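75aa long hypothetical regulatory protein AsnC (Pyrococcus horikoshii, PDB 2CVI) is of unknown function but probably serves as a small stand-alone Lrp/AsnC-type ligand-binding domain that associates with a second copy of itself. Local coordinates at residues A[4-9]-A[42-47]. Residues are numbered along the deposited sequence; the frame is centred on the assembly and turned at random.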
loop_
_atom_site.group_PDB
_atom_site.type_symbol
_atom_site.label_atom_id
_atom_site.label_comp_id
_atom_site.label_asym_id
_atom_site.label_seq_id
_atom_site.Cartn_x
_atom_site.Cartn_y
_atom_site.Cartn_z
ATOM N N ALA A 4 -6.991 -6.562 2.999
ATOM C CA ALA A 4 -6.869 -5.162 3.403
ATOM C C ALA A 4 -5.422 -4.741 3.552
ATOM O O ALA A 4 -4.543 -5.568 3.724
ATOM C CB ALA A 4 -7.617 -4.937 4.756
ATOM N N PHE A 5 -5.178 -3.443 3.437
ATOM C CA PHE A 5 -3.851 -2.898 3.671
ATOM C C PHE A 5 -3.963 -2.033 4.913
ATOM O O PHE A 5 -4.855 -1.180 4.998
ATOM C CB PHE A 5 -3.403 -2.021 2.504
ATOM C CG PHE A 5 -2.928 -2.801 1.334
ATOM C CD1 PHE A 5 -1.579 -3.142 1.215
ATOM C CD2 PHE A 5 -3.835 -3.255 0.387
ATOM C CE1 PHE A 5 -1.135 -3.932 0.191
ATOM C CE2 PHE A 5 -3.428 -4.055 -0.673
ATOM C CZ PHE A 5 -2.061 -4.409 -0.779
ATOM N N ILE A 6 -3.096 -2.285 5.884
ATOM C CA ILE A 6 -3.108 -1.487 7.112
ATOM C C ILE A 6 -1.884 -0.558 7.053
ATOM O O ILE A 6 -0.747 -1.059 6.963
ATOM C CB ILE A 6 -3.007 -2.373 8.369
ATOM C CG1 ILE A 6 -4.130 -3.420 8.434
ATOM C CG2 ILE A 6 -3.134 -1.436 9.622
ATOM C CD1 ILE A 6 -3.937 -4.427 9.577
ATOM N N LEU A 7 -2.101 0.754 7.069
ATOM C CA LEU A 7 -1.021 1.745 7.019
ATOM C C LEU A 7 -0.738 2.122 8.457
ATOM O O LEU A 7 -1.665 2.451 9.196
ATOM C CB LEU A 7 -1.448 2.975 6.193
ATOM C CG LEU A 7 -1.645 2.917 4.662
ATOM C CD1 LEU A 7 -0.322 2.769 3.966
ATOM C CD2 LEU A 7 -2.645 1.846 4.263
ATOM N N MET A 8 0.530 2.084 8.856
ATOM C CA MET A 8 0.901 2.306 10.243
ATOM C C MET A 8 1.914 3.388 10.508
ATOM O O MET A 8 2.848 3.586 9.722
ATOM C CB MET A 8 1.469 1.015 10.834
ATOM C CG MET A 8 0.600 -0.251 10.563
ATOM S SD MET A 8 1.365 -1.659 11.393
ATOM C CE MET A 8 0.100 -2.966 11.046
ATOM N N VAL A 9 1.717 4.077 11.641
ATOM C CA VAL A 9 2.656 5.088 12.156
ATOM C C VAL A 9 3.310 4.354 13.313
ATOM O O VAL A 9 2.649 3.750 14.155
ATOM C CB VAL A 9 1.939 6.343 12.677
ATOM C CG1 VAL A 9 2.962 7.270 13.372
ATOM C CG2 VAL A 9 1.237 7.041 11.565
ATOM N N VAL A 42 1.156 -2.987 5.649
ATOM C CA VAL A 42 1.008 -4.425 5.784
ATOM C C VAL A 42 -0.237 -4.890 5.034
ATOM O O VAL A 42 -1.279 -4.216 5.049
ATOM C CB VAL A 42 0.925 -4.797 7.279
ATOM C CG1 VAL A 42 2.036 -4.028 8.045
ATOM C CG2 VAL A 42 -0.437 -4.497 7.855
ATOM N N LYS A 43 -0.118 -5.996 4.302
ATOM C CA LYS A 43 -1.256 -6.557 3.567
ATOM C C LYS A 43 -1.722 -7.728 4.415
ATOM O O LYS A 43 -0.940 -8.622 4.746
ATOM C CB LYS A 43 -0.889 -7.081 2.146
ATOM C CG LYS A 43 -2.143 -7.463 1.305
ATOM C CD LYS A 43 -1.804 -8.079 -0.079
ATOM C CE LYS A 43 -3.054 -8.262 -0.931
ATOM N NZ LYS A 43 -2.725 -9.152 -2.096
ATOM N N VAL A 44 -3.002 -7.715 4.776
ATOM C CA VAL A 44 -3.587 -8.804 5.555
ATOM C C VAL A 44 -4.782 -9.417 4.836
ATOM O O VAL A 44 -5.439 -8.790 3.998
ATOM C CB VAL A 44 -4.103 -8.325 6.922
ATOM C CG1 VAL A 44 -2.972 -7.826 7.774
ATOM C CG2 VAL A 44 -5.120 -7.238 6.737
ATOM N N GLU A 45 -4.997 -10.697 5.127
ATOM C CA GLU A 45 -6.159 -11.436 4.635
ATOM C C GLU A 45 -6.776 -12.120 5.871
ATOM O O GLU A 45 -6.075 -12.750 6.675
ATOM C CB GLU A 45 -5.750 -12.477 3.557
ATOM C CG GLU A 45 -5.227 -11.834 2.277
ATOM C CD GLU A 45 -4.664 -12.835 1.259
ATOM O OE1 GLU A 45 -4.326 -13.965 1.656
ATOM O OE2 GLU A 45 -4.557 -12.470 0.075
ATOM N N THR A 46 -8.087 -11.977 6.014
ATOM C CA THR A 46 -8.835 -12.566 7.129
ATOM C C THR A 46 -10.109 -13.213 6.595
ATOM O O THR A 46 -10.555 -12.897 5.494
ATOM C CB THR A 46 -9.198 -11.507 8.208
ATOM O OG1 THR A 46 -10.024 -10.485 7.638
ATOM C CG2 THR A 46 -7.911 -10.894 8.820
ATOM N N ASP A 47 -10.708 -14.107 7.380
ATOM C CA ASP A 47 -11.918 -14.777 6.925
ATOM C C ASP A 47 -13.100 -13.830 6.767
ATOM O O ASP A 47 -13.876 -13.904 5.806
ATOM C CB ASP A 47 -12.281 -15.871 7.931
ATOM C CG ASP A 47 -11.282 -17.004 7.946
ATOM O OD1 ASP A 47 -10.445 -17.086 7.018
ATOM O OD2 ASP A 47 -11.347 -17.828 8.889
#
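With CG anti to the carbonyl carbon (chi1 -78°), F5 leans its ring toward the neighbouring strand, where K43, its CG anti to the backbone N (chi1 -171°), runs out fully extended and passes the ring obliquely. K43 CG lies over one ring face, 4.0 Å from the F5 ring centroid in a CH-pi contact displaced toward the CE1-CZ side of the rim, while CB and CD run beside CE1 and CZ. Beyond it, K43 NZ hydrogen-bonds to Y32 OH of the second subunit, and that same tyrosine meets F5 edge-to-face, which makes this face of the sheet part of the dimer interface. F5 and K43 form a non-hydrogen-bonded antiparallel pair, flanked by the hydrogen-bonded pairs A4-V44 and I6-V42; the strands lie side by side at the centre of the four-stranded antiparallel sheet of the ferredoxin-like alpha+beta fold of Lrp/AsnC domains. Of the four backbone bonds, V44 N to A4 O, 2.8 Å, is nearly straight. On the helix-facing side, V42 CG2 presses against I6 CB at 3.4 Å, tighter than ordinary van der Waals contact, and M8 CE comes in roughly at right angles to reach V42 CG2 at 3.6 Å. From helix 49-59, L52 packs on A4 and V44, F55 on I6.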